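Local coordinates for ABC sugar (Ribose) transporter, periplasmic substrate-binding subunit (Rhodobacter sphaeroides, PDB 3L49), which probably binds a sugar in the periplasm and hands it to the membrane part of an ABC transporter, at residues 8-13 / 26-31; 39-44 / 55-60; 99-104 / 270-275; 105-110 / 244-249; 205-210 / 237-242. All blocks are in the same frame, centred on the assembly; numbering follows the deposited sequence.

How the contacts relate
All five contacts reach one continuous run of strands through both lobes of the protein. Contacts 1 and 2 sit side by side in the first lobe, centres 11 Å apart, joined by backbone bonding of Ile10 to Ile39 and Leu41. Contact 3 pairs strand 101-105 with strand 271-280, about 15 Å from contact 1 between centres. Contact 4 follows on from it, 12 Å away, where the chain passes between lobes; there the Gln246 side chain comes within about 3 Å of an unidentified bound ligand, against about 7 Å for Thr104 and 11 Å for Gln27. Contact 5 shares strand 240-245 with contact 4 but lies in the other lobe, its centre 34 Å from contact 1.

Contact 1: 8-13 / 26-31; sequences IGITAI and AQIAEI
In the beta-alpha-beta unit made by strand 7-12, helix 18-33 and strand 37-42, Ile8 and Ile10 of the first strand pack against Gln27, Ile28 and Ile31 of the helix. Strand and helix segments run antiparallel, at 175°, with axes 9.9 Å apart, as expected where a helix lies back over its sheet. Ile10 is the hub. Its CD1 methyl lies 3.6 Å from Ile31 CD1, the two side chains lying alongside and running opposite ways, and 3.7 Å from Ile28 CG1, whose chain it crosses at about a right angle. Ile31 CD1 also reaches the foot of Ile8, 3.8 Å from Ile8 CB, and so lies between the two strand side chains. With CG1 of Ile10 anti to its carbonyl carbon (chi1 -60°), the chain carries CD1 toward the helix, against Ile28 and Ile31, while CG2 turns to Gln27, stopping 3.6 Å from Gln27 OE1. The Gln27 amide is held from its nitrogen: NE2 bonds to Gln68 OE1 and Ala23 O. Helix 248-263 also packs here, Val256 against Ile31 and Val259 against Ile8. Shortening Ile10 to an alanine would probably open a gap beneath Ile31 CD1 and Ile28 CG1 and deprive the carboxamide of Gln27 of the Ile10 methyl beside OE1. No hydrogen bond links the two segments, so they cohere through dispersion and burial of apolar surface; Gln27 OE1, buried beside the CG2 methyl and CG1 of Ile10 with no modelled partner, is likely to carry a desolvation cost that the bonds of NE2 offset in part.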
# COMPACT_ATOMS: atom_id res chain seq x y z
N ILE A 8 16.48 2.61 -17.83
CA ILE A 8 15.53 1.87 -16.99
C ILE A 8 14.15 2.49 -17.11
O ILE A 8 13.98 3.67 -16.84
CB ILE A 8 15.96 1.85 -15.49
CG1 ILE A 8 17.45 1.51 -15.30
CG2 ILE A 8 15.04 0.93 -14.65
CD1 ILE A 8 17.92 0.17 -15.86
N GLY A 9 13.18 1.69 -17.52
CA GLY A 9 11.79 2.11 -17.53
C GLY A 9 11.12 1.92 -16.18
O GLY A 9 11.37 0.93 -15.49
N ILE A 10 10.28 2.87 -15.81
CA ILE A 10 9.43 2.79 -14.62
C ILE A 10 7.97 2.85 -15.05
O ILE A 10 7.57 3.77 -15.77
CB ILE A 10 9.68 3.97 -13.64
CG1 ILE A 10 11.13 4.00 -13.16
CG2 ILE A 10 8.71 3.94 -12.45
CD1 ILE A 10 11.55 5.37 -12.72
N THR A 11 7.17 1.87 -14.63
CA THR A 11 5.72 1.90 -14.85
C THR A 11 4.94 1.80 -13.53
O THR A 11 4.86 0.75 -12.91
CB THR A 11 5.23 0.88 -15.95
OG1 THR A 11 3.80 0.78 -15.92
CG2 THR A 11 5.82 -0.52 -15.75
N ALA A 12 4.38 2.93 -13.09
CA ALA A 12 3.59 3.00 -11.87
C ALA A 12 2.13 3.25 -12.20
O ALA A 12 1.83 3.90 -13.21
CB ALA A 12 4.10 4.13 -11.01
N ILE A 13 1.22 2.77 -11.37
CA ILE A 13 -0.20 3.02 -11.65
C ILE A 13 -0.63 4.44 -11.25
O ILE A 13 -1.63 4.95 -11.74
CB ILE A 13 -1.15 1.92 -11.08
CG1 ILE A 13 -2.53 2.01 -11.77
CG2 ILE A 13 -1.21 1.98 -9.55
CD1 ILE A 13 -3.43 0.81 -11.59
N ALA A 26 11.77 8.50 -5.89
CA ALA A 26 12.98 7.85 -5.37
C ALA A 26 13.66 6.97 -6.41
O ALA A 26 14.89 6.92 -6.48
CB ALA A 26 12.66 7.04 -4.13
N GLN A 27 12.84 6.28 -7.21
CA GLN A 27 13.31 5.49 -8.33
C GLN A 27 14.01 6.35 -9.38
O GLN A 27 15.14 6.03 -9.77
CB GLN A 27 12.16 4.72 -8.98
CG GLN A 27 11.75 3.48 -8.23
CD GLN A 27 10.37 3.00 -8.62
OE1 GLN A 27 10.20 2.32 -9.62
NE2 GLN A 27 9.37 3.37 -7.83
N ILE A 28 13.35 7.42 -9.81
CA ILE A 28 13.89 8.35 -10.80
C ILE A 28 15.23 8.92 -10.32
O ILE A 28 16.22 8.88 -11.05
CB ILE A 28 12.90 9.51 -11.11
CG1 ILE A 28 11.63 8.97 -11.79
CG2 ILE A 28 13.54 10.59 -12.00
CD1 ILE A 28 10.49 10.00 -11.87
N ALA A 29 15.23 9.40 -9.07
CA ALA A 29 16.41 10.01 -8.44
C ALA A 29 17.60 9.05 -8.36
O ALA A 29 18.74 9.46 -8.61
CB ALA A 29 16.06 10.51 -7.04
N GLU A 30 17.32 7.79 -8.04
CA GLU A 30 18.36 6.78 -7.90
C GLU A 30 18.93 6.33 -9.24
O GLU A 30 20.15 6.10 -9.35
CB GLU A 30 17.87 5.59 -7.05
CG GLU A 30 19.00 4.73 -6.45
CD GLU A 30 20.01 5.51 -5.58
OE1 GLU A 30 19.70 6.62 -5.09
OE2 GLU A 30 21.14 5.00 -5.37
N ILE A 31 18.07 6.20 -10.25
CA ILE A 31 18.50 5.87 -11.61
C ILE A 31 19.49 6.91 -12.10
O ILE A 31 20.61 6.57 -12.52
CB ILE A 31 17.32 5.74 -12.59
CG1 ILE A 31 16.50 4.48 -12.29
CG2 ILE A 31 17.84 5.66 -14.03
CD1 ILE A 31 15.07 4.50 -12.87

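Contact 2: 39-44 / 55-60; sequences IALDAG and QTLIAQ
Leu41 and Leu57 meet tip to tip in the dense half of this contact, Leu41 CD1 coming 3.7 Å from Leu57 CG. Leu57 CD2 is shared: it also lies 3.8 Å from Ile39 CG2, and the Ile39 and Leu57 side chains overlap head to tail. Ile39 holds CG2 anti to its backbone N and CG1 anti to its carbonyl carbon (chi1 -61°), which splits its two arms, CG2 to Leu57 and Gln60, CD1 to Gln60. Leu57 goes deeper still, with Thr11 of strand 7-12 beneath it. Strand 37-42 is the outermost strand on this side of the sheet, and helix 47-60, which follows it and runs nearly antiparallel to it at 164°, covers this face on the way to strand 64-68. The opposite face, at Ala40, is covered by Tyr24 and Ile28 of helix 18-33. Toward solvent the fit slackens. Gln60, an exposed residue, lays its extended chain obliquely over Ile39, with NE2 3.8 Å from Ile39 CD1, a van der Waals touch. At the other margin Thr56 CG2 stands 4.4 Å from Leu41 CD1, its hydroxyl engaged with Ser52 O of the preceding helical turn. A serine in place of Ile39 would probably take the CG2 methyl from beside Leu57 CD2 and leave the Gln60 amide without the apolar surface it lies on. At the strand end, Asp42 OD1 accepts from Gly44 N at 2.8 Å in an Asx turn, the donor standing above the carboxylate plane, while Asp42 OD2 is hydrogen-bonded to Thr15 OG1.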
# COMPACT_ATOMS: atom_id res chain seq x y z
N ILE A 39 13.12 6.18 -18.00
CA ILE A 39 11.88 6.42 -18.73
C ILE A 39 10.74 6.23 -17.74
O ILE A 39 10.34 5.10 -17.44
CB ILE A 39 11.73 5.52 -19.98
CG1 ILE A 39 12.88 5.80 -20.97
CG2 ILE A 39 10.36 5.74 -20.65
CD1 ILE A 39 12.92 4.85 -22.15
N ALA A 40 10.23 7.34 -17.23
CA ALA A 40 9.25 7.31 -16.16
C ALA A 40 7.83 7.50 -16.66
O ALA A 40 7.46 8.58 -17.13
CB ALA A 40 9.60 8.37 -15.12
N LEU A 41 7.02 6.45 -16.53
CA LEU A 41 5.62 6.51 -16.95
C LEU A 41 4.64 6.34 -15.79
O LEU A 41 4.80 5.45 -14.94
CB LEU A 41 5.36 5.49 -18.06
CG LEU A 41 6.19 5.60 -19.36
CD1 LEU A 41 6.05 4.33 -20.15
CD2 LEU A 41 5.83 6.82 -20.23
N ASP A 42 3.64 7.21 -15.76
CA ASP A 42 2.62 7.27 -14.71
C ASP A 42 1.24 7.06 -15.35
O ASP A 42 0.85 7.78 -16.27
CB ASP A 42 2.72 8.62 -13.99
CG ASP A 42 1.51 8.94 -13.08
OD1 ASP A 42 0.61 8.09 -12.89
OD2 ASP A 42 1.47 10.06 -12.55
N ALA A 43 0.50 6.09 -14.84
CA ALA A 43 -0.75 5.67 -15.48
C ALA A 43 -1.96 6.51 -15.10
O ALA A 43 -3.02 6.36 -15.71
CB ALA A 43 -1.02 4.20 -15.21
N GLY A 44 -1.80 7.38 -14.10
CA GLY A 44 -2.90 8.19 -13.57
C GLY A 44 -4.09 7.38 -13.08
O GLY A 44 -5.24 7.75 -13.33
N GLN A 55 3.46 -1.51 -23.04
CA GLN A 55 3.66 -1.73 -24.49
C GLN A 55 4.74 -0.82 -25.05
O GLN A 55 5.62 -1.27 -25.78
CB GLN A 55 2.37 -1.49 -25.27
CG GLN A 55 1.26 -2.49 -25.00
CD GLN A 55 -0.05 -2.12 -25.68
OE1 GLN A 55 -0.30 -0.96 -26.00
NE2 GLN A 55 -0.89 -3.11 -25.90
N THR A 56 4.64 0.46 -24.70
CA THR A 56 5.65 1.48 -24.98
C THR A 56 7.05 1.06 -24.53
O THR A 56 8.00 1.09 -25.32
CB THR A 56 5.29 2.77 -24.25
OG1 THR A 56 3.99 3.20 -24.65
CG2 THR A 56 6.31 3.86 -24.53
N LEU A 57 7.15 0.66 -23.26
CA LEU A 57 8.41 0.26 -22.65
C LEU A 57 9.02 -0.95 -23.33
O LEU A 57 10.22 -0.95 -23.61
CB LEU A 57 8.25 0.01 -21.15
CG LEU A 57 8.08 1.23 -20.23
CD1 LEU A 57 7.78 0.79 -18.79
CD2 LEU A 57 9.30 2.16 -20.28
N ILE A 58 8.19 -1.96 -23.61
CA ILE A 58 8.61 -3.16 -24.34
C ILE A 58 9.22 -2.79 -25.69
O ILE A 58 10.33 -3.23 -26.03
CB ILE A 58 7.44 -4.17 -24.55
CG1 ILE A 58 7.00 -4.76 -23.21
CG2 ILE A 58 7.84 -5.30 -25.53
CD1 ILE A 58 5.71 -5.55 -23.28
N ALA A 59 8.51 -1.94 -26.42
CA ALA A 59 8.91 -1.47 -27.74
C ALA A 59 10.12 -0.53 -27.70
O ALA A 59 10.80 -0.36 -28.71
CB ALA A 59 7.73 -0.80 -28.44
N GLN A 60 10.39 0.08 -26.54
CA GLN A 60 11.55 0.96 -26.38
C GLN A 60 12.82 0.21 -25.95
O GLN A 60 13.91 0.80 -25.95
CB GLN A 60 11.26 2.08 -25.40
CG GLN A 60 10.52 3.25 -26.03
CD GLN A 60 10.02 4.26 -25.01
OE1 GLN A 60 9.94 5.45 -25.30
NE2 GLN A 60 9.70 3.79 -23.81

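Contact 3: 99-104 / 270-275; sequences AINNTT and PFTFAP
Strands 101-104 and 271-274 pair in parallel, Asn102 beside Phe271, Thr103 beside Thr272 and Thr104 beside Phe273. Strand 271-280, the last of the chain, thus joins the lobe containing strand 101-105, then runs on antiparallel to strand 240-245, consistent with the linkers between lobes of periplasmic binding proteins. The backbone bonds follow the parallel zigzag: Asn102 N to Pro270 O at 3.1 Å, Thr272 N to Asn102 O at 3.1 Å, Thr104 N to Thr272 O at 2.9 Å and Ala274 N to Thr104 O at 2.8 Å. Asn102 and Thr104 therefore use both N and O, whereas Thr103 turns its amide and carbonyl to Thr91 and Asp93 on the other flank. CA-H...O contacts, such as Thr103 CA to Thr272 O, fill in between. Among polar side chains, Asn101 ND2 donates to Thr272 OG1 at 3.2 Å, nearly straight at 167° and almost in its own amide plane. A second bond from Asn101 ND2, to Lys269 O, fixes the rotation of that amide. Thr103 and Thr272 lie side by side on the face covered by helix 248-263, where Asn258 ND2 is hydrogen-bonded to both hydroxyls. The apolar contacts occupy the opposite face. Phe271 CD2 lies over one face of the Phe273 ring, displaced toward its rim. Thr104 turns OG1 away from its backbone N (chi1 -176°), toward Asp93 OD1, which puts CG2 between the backbone N and the carbonyl carbon, at the in-plane edge of the Phe273 ring, 3.7 Å from CE2.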
# COMPACT_ATOMS: atom_id res chain seq x y z
N ALA A 99 8.70 -11.43 -11.76
CA ALA A 99 9.80 -10.54 -11.36
C ALA A 99 11.04 -11.27 -10.83
O ALA A 99 10.93 -12.27 -10.11
CB ALA A 99 9.30 -9.54 -10.32
N ILE A 100 12.21 -10.75 -11.18
CA ILE A 100 13.48 -11.16 -10.58
C ILE A 100 13.50 -10.82 -9.08
O ILE A 100 13.92 -11.62 -8.25
CB ILE A 100 14.66 -10.46 -11.32
CG1 ILE A 100 14.86 -11.08 -12.70
CG2 ILE A 100 15.97 -10.51 -10.50
CD1 ILE A 100 15.48 -10.15 -13.72
N ASN A 101 12.98 -9.64 -8.74
CA ASN A 101 13.03 -9.12 -7.39
C ASN A 101 11.80 -8.26 -7.12
O ASN A 101 11.31 -7.56 -8.01
CB ASN A 101 14.34 -8.32 -7.18
CG ASN A 101 14.37 -7.53 -5.87
OD1 ASN A 101 13.84 -6.42 -5.78
ND2 ASN A 101 15.00 -8.10 -4.84
N ASN A 102 11.29 -8.35 -5.90
CA ASN A 102 10.24 -7.47 -5.43
C ASN A 102 10.73 -6.71 -4.20
O ASN A 102 10.89 -7.30 -3.15
CB ASN A 102 8.99 -8.27 -5.07
CG ASN A 102 7.87 -7.39 -4.55
OD1 ASN A 102 7.54 -6.37 -5.14
ND2 ASN A 102 7.27 -7.80 -3.44
N THR A 103 10.97 -5.40 -4.35
CA THR A 103 11.31 -4.56 -3.21
C THR A 103 10.02 -4.02 -2.58
O THR A 103 9.14 -3.56 -3.28
CB THR A 103 12.28 -3.41 -3.60
OG1 THR A 103 13.46 -3.97 -4.19
CG2 THR A 103 12.69 -2.60 -2.38
N THR A 104 9.92 -4.09 -1.25
CA THR A 104 8.65 -3.89 -0.55
C THR A 104 8.90 -3.73 0.96
O THR A 104 10.01 -3.44 1.36
CB THR A 104 7.67 -5.08 -0.85
OG1 THR A 104 6.39 -4.85 -0.24
CG2 THR A 104 8.26 -6.43 -0.38
N PRO A 270 15.31 -12.75 -4.07
CA PRO A 270 13.95 -12.68 -4.64
C PRO A 270 13.08 -11.53 -4.09
O PRO A 270 12.12 -11.14 -4.74
CB PRO A 270 13.34 -14.03 -4.25
CG PRO A 270 14.14 -14.49 -3.09
CD PRO A 270 15.53 -14.04 -3.39
N PHE A 271 13.42 -11.02 -2.91
CA PHE A 271 12.75 -9.85 -2.33
C PHE A 271 13.69 -9.01 -1.46
O PHE A 271 14.73 -9.50 -1.01
CB PHE A 271 11.49 -10.24 -1.53
CG PHE A 271 11.74 -11.22 -0.41
CD1 PHE A 271 11.68 -12.59 -0.64
CD2 PHE A 271 12.03 -10.77 0.88
CE1 PHE A 271 11.91 -13.50 0.39
CE2 PHE A 271 12.28 -11.67 1.91
CZ PHE A 271 12.21 -13.04 1.66
N THR A 272 13.33 -7.76 -1.25
CA THR A 272 14.05 -6.87 -0.35
C THR A 272 13.02 -6.11 0.47
O THR A 272 12.13 -5.47 -0.09
CB THR A 272 14.93 -5.88 -1.13
OG1 THR A 272 15.70 -6.59 -2.09
CG2 THR A 272 15.87 -5.13 -0.20
N PHE A 273 13.11 -6.20 1.80
CA PHE A 273 12.26 -5.42 2.68
C PHE A 273 12.95 -4.12 3.12
O PHE A 273 14.14 -4.12 3.42
CB PHE A 273 11.88 -6.20 3.95
CG PHE A 273 11.03 -7.41 3.69
CD1 PHE A 273 11.12 -8.51 4.54
CD2 PHE A 273 10.14 -7.46 2.63
CE1 PHE A 273 10.33 -9.64 4.33
CE2 PHE A 273 9.35 -8.59 2.40
CZ PHE A 273 9.45 -9.68 3.26
N ALA A 274 12.20 -3.02 3.12
CA ALA A 274 12.57 -1.82 3.89
C ALA A 274 11.93 -1.99 5.27
O ALA A 274 10.99 -2.76 5.40
CB ALA A 274 12.07 -0.56 3.21
N PRO A 275 12.48 -1.33 6.31
CA PRO A 275 11.83 -1.39 7.62
C PRO A 275 10.53 -0.59 7.68
O PRO A 275 10.34 0.35 6.92
CB PRO A 275 12.86 -0.74 8.55
CG PRO A 275 14.14 -0.70 7.78
CD PRO A 275 13.73 -0.55 6.36

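Contact 4: 105-110 / 244-249; sequences SNNYSI and AAQQPS
Gln246 OE1 is gripped twice, by Ser105 OG and by a bridging water, while NE2 of the same amide is hydrogen-bonded to an unidentified ligand that probably came from the crystallisation liquor. Ser105 OG donates at 3.1 Å to Gln246 OE1, in the carbonyl plane and on a lone pair, with a C=O...donor angle of 123°. The water gives a shorter bond, 2.7 Å to Gln246 OE1, and itself accepts from Asn107 ND2 at 3.2 Å and, weakly, from Ser105 N. Asn107 is oriented in turn by Arg143 NE, which donates to its OD1 and leaves ND2 to face the water. Beneath this polar layer Ile110 CG2 packs 3.7 Å from Ala244 CB. With CG1 of Ile110 beside the backbone N (chi1 -80°), CG2 is left to face Ala244, and CD1 ends near Gln246 CG. The contact lies at two crossings between the lobes, strand 101-105 into helix 107-122 and strand 240-245 into helix 248-263, as in the hinge of periplasmic binding proteins. Asn106, the N-cap of helix 107-122, accepts at OD1 from Ser109 N at 3.3 Å, with a weaker bond from Tyr108 N. Trp19 and Val223 also border Gln246, in keeping with a cleft wall. Because OE1 is occupied by two donors, the amide of Gln246 is likely to resist flipping, which keeps NE2 as the donor toward the ligand; Asn107, positioned by Arg143, probably steadies the water in a second shell.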
# COMPACT_ATOMS: atom_id res chain seq x y z
N SER A 105 7.86 -3.89 1.77
CA SER A 105 7.98 -3.98 3.22
C SER A 105 7.52 -5.35 3.67
O SER A 105 7.03 -6.14 2.85
CB SER A 105 7.11 -2.92 3.90
OG SER A 105 7.62 -1.62 3.66
N ASN A 106 7.68 -5.65 4.95
CA ASN A 106 7.20 -6.92 5.48
C ASN A 106 5.74 -6.79 5.84
O ASN A 106 5.37 -6.45 6.96
CB ASN A 106 8.03 -7.38 6.69
CG ASN A 106 7.73 -8.82 7.09
OD1 ASN A 106 6.73 -9.41 6.66
ND2 ASN A 106 8.60 -9.40 7.91
N ASN A 107 4.90 -7.10 4.86
CA ASN A 107 3.46 -6.87 4.98
C ASN A 107 2.77 -7.91 5.83
O ASN A 107 1.65 -7.69 6.29
CB ASN A 107 2.84 -6.72 3.59
CG ASN A 107 3.18 -5.39 2.97
OD1 ASN A 107 2.67 -4.36 3.40
ND2 ASN A 107 4.09 -5.39 1.99
N TYR A 108 3.49 -9.01 6.05
CA TYR A 108 3.08 -10.11 6.91
C TYR A 108 3.13 -9.71 8.38
O TYR A 108 2.18 -9.95 9.11
CB TYR A 108 3.98 -11.32 6.67
CG TYR A 108 3.99 -11.83 5.25
CD1 TYR A 108 4.92 -11.37 4.31
CD2 TYR A 108 3.07 -12.79 4.84
CE1 TYR A 108 4.92 -11.84 3.01
CE2 TYR A 108 3.07 -13.27 3.55
CZ TYR A 108 3.99 -12.80 2.64
OH TYR A 108 3.98 -13.29 1.35
N SER A 109 4.25 -9.12 8.79
CA SER A 109 4.43 -8.58 10.15
C SER A 109 3.51 -7.38 10.33
O SER A 109 2.75 -7.32 11.30
CB SER A 109 5.88 -8.13 10.39
OG SER A 109 6.80 -9.20 10.28
N ILE A 110 3.60 -6.44 9.40
CA ILE A 110 2.75 -5.25 9.36
C ILE A 110 1.28 -5.61 9.54
O ILE A 110 0.62 -5.07 10.43
CB ILE A 110 2.98 -4.44 8.06
CG1 ILE A 110 4.24 -3.59 8.17
CG2 ILE A 110 1.78 -3.56 7.70
CD1 ILE A 110 4.78 -3.13 6.82
N ALA A 244 0.92 1.71 10.49
CA ALA A 244 2.17 1.07 10.11
C ALA A 244 2.93 1.99 9.16
O ALA A 244 2.62 2.07 7.97
CB ALA A 244 1.89 -0.27 9.45
N ALA A 245 3.93 2.70 9.69
CA ALA A 245 4.66 3.68 8.91
C ALA A 245 5.78 3.07 8.08
O ALA A 245 6.77 2.59 8.63
CB ALA A 245 5.20 4.76 9.80
N GLN A 246 5.63 3.14 6.75
CA GLN A 246 6.59 2.57 5.81
C GLN A 246 7.61 3.59 5.31
O GLN A 246 7.49 4.78 5.59
CB GLN A 246 5.85 2.03 4.59
CG GLN A 246 4.87 0.90 4.84
CD GLN A 246 4.30 0.39 3.55
OE1 GLN A 246 4.83 -0.54 2.94
NE2 GLN A 246 3.24 1.04 3.07
N GLN A 247 8.60 3.13 4.56
CA GLN A 247 9.58 4.02 3.93
C GLN A 247 9.58 3.93 2.40
O GLN A 247 10.48 3.29 1.83
CB GLN A 247 10.98 3.73 4.48
CG GLN A 247 11.13 3.91 5.98
CD GLN A 247 12.28 3.11 6.56
OE1 GLN A 247 13.26 2.81 5.87
NE2 GLN A 247 12.17 2.75 7.83
N PRO A 248 8.58 4.54 1.72
CA PRO A 248 8.51 4.49 0.25
C PRO A 248 9.75 5.03 -0.47
O PRO A 248 10.16 4.45 -1.47
CB PRO A 248 7.28 5.35 -0.08
CG PRO A 248 7.02 6.16 1.14
CD PRO A 248 7.41 5.27 2.27
N SER A 249 10.35 6.09 0.06
CA SER A 249 11.60 6.62 -0.48
C SER A 249 12.75 5.61 -0.41
O SER A 249 13.58 5.55 -1.32
CB SER A 249 11.98 7.93 0.19
OG SER A 249 11.12 8.97 -0.23
O HOH W 1 4.81 -2.42 1.00

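Contact 5: 205-210 / 237-242; sequences GATQAL and ESPAGA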
# COMPACT_ATOMS: atom_id res chain seq x y z
N GLY A 205 -10.26 10.06 6.12
CA GLY A 205 -11.68 10.35 6.03
C GLY A 205 -12.51 9.76 7.15
O GLY A 205 -13.37 10.44 7.71
N ALA A 206 -12.24 8.50 7.48
CA ALA A 206 -12.99 7.79 8.52
C ALA A 206 -12.84 8.48 9.88
O ALA A 206 -13.81 8.63 10.61
CB ALA A 206 -12.54 6.33 8.60
N THR A 207 -11.62 8.92 10.17
CA THR A 207 -11.30 9.67 11.38
C THR A 207 -12.06 11.00 11.43
O THR A 207 -12.66 11.33 12.46
CB THR A 207 -9.79 9.92 11.49
OG1 THR A 207 -9.10 8.68 11.27
CG2 THR A 207 -9.39 10.47 12.85
N GLN A 208 -12.02 11.74 10.31
CA GLN A 208 -12.74 13.02 10.18
C GLN A 208 -14.24 12.87 10.47
O GLN A 208 -14.81 13.70 11.19
CB GLN A 208 -12.51 13.61 8.80
CG GLN A 208 -11.15 14.31 8.63
CD GLN A 208 -10.80 14.57 7.17
OE1 GLN A 208 -9.72 15.09 6.86
NE2 GLN A 208 -11.71 14.20 6.26
N ALA A 209 -14.84 11.81 9.92
CA ALA A 209 -16.26 11.48 10.13
C ALA A 209 -16.62 11.18 11.58
O ALA A 209 -17.63 11.66 12.08
CB ALA A 209 -16.67 10.30 9.23
N LEU A 210 -15.79 10.36 12.25
CA LEU A 210 -16.00 10.01 13.66
C LEU A 210 -15.89 11.23 14.55
O LEU A 210 -16.66 11.38 15.50
CB LEU A 210 -14.96 8.98 14.12
CG LEU A 210 -15.00 7.55 13.57
CD1 LEU A 210 -13.78 6.78 14.05
CD2 LEU A 210 -16.30 6.83 13.95
N GLU A 237 -6.60 13.89 20.91
CA GLU A 237 -8.01 14.25 20.77
C GLU A 237 -8.64 13.49 19.62
O GLU A 237 -9.86 13.31 19.56
CB GLU A 237 -8.17 15.75 20.51
CG GLU A 237 -7.33 16.69 21.39
CD GLU A 237 -7.86 16.85 22.81
OE1 GLU A 237 -9.03 16.49 23.07
OE2 GLU A 237 -7.10 17.34 23.67
N SER A 238 -7.79 13.05 18.69
CA SER A 238 -8.23 12.39 17.47
C SER A 238 -8.43 10.89 17.68
O SER A 238 -7.63 10.25 18.36
CB SER A 238 -7.21 12.63 16.35
OG SER A 238 -7.37 11.73 15.28
N PRO A 239 -9.50 10.33 17.09
CA PRO A 239 -9.73 8.88 17.12
C PRO A 239 -8.86 8.03 16.16
O PRO A 239 -9.19 6.88 15.91
CB PRO A 239 -11.21 8.75 16.75
CG PRO A 239 -11.50 9.94 15.92
CD PRO A 239 -10.60 11.04 16.42
N ALA A 240 -7.76 8.56 15.64
CA ALA A 240 -6.84 7.73 14.87
C ALA A 240 -6.00 6.89 15.82
O ALA A 240 -5.32 7.43 16.68
CB ALA A 240 -5.96 8.58 13.97
N GLY A 241 -6.06 5.56 15.65
CA GLY A 241 -5.55 4.61 16.64
C GLY A 241 -4.13 4.08 16.47
O GLY A 241 -3.40 3.96 17.45
N ALA A 242 -3.76 3.73 15.23
CA ALA A 242 -2.40 3.26 14.91
C ALA A 242 -2.14 3.25 13.42
O ALA A 242 -3.05 3.11 12.61
CB ALA A 242 -2.12 1.87 15.52
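Ser238 OG accepts from Ala240 N at 3.2 Å and 158°, closing an ST turn, and makes a further, weak bond with Met232 O; against this held oxygen lies the methyl of Thr207, CG2 being 3.4 Å from Ser238 OG. The Thr207 methyl makes most of the contact. It also sits 3.8 Å from Pro239 CG, at the outer end of the proline ring, and 4.1 Å from Ala240 CB, so three successive residues of the turn curve round it. In Thr207 OG1 sits beside the backbone N (chi1 -49°), which leaves CG2 anti to that N and projecting from the helix; the hydroxyl is bonded to Met203 O one turn earlier and to Thr220 OG1 of the neighbouring strand. In the second lobe, helix 200-212 is the crossover from strand 194-197 to strand 219-222, and segment 237-242 leads from helix 227-234 into strand 240-245, the next strand of the parallel sheet. The contact thus sets the side of one crossover helix against the start of a later strand. Pro239 fills the angle between Thr207 and the following helical turn: its CG lies 4.0 Å from Leu210 CB and 3.9 Å from Thr207 O. Ala240 is covered from helix 227-234 by Phe229 and Met232. No hydrogen bond spans the two segments; the turn's carbonyls look to other partners, Ser238 O and Ala240 O both receiving Lys281 NZ.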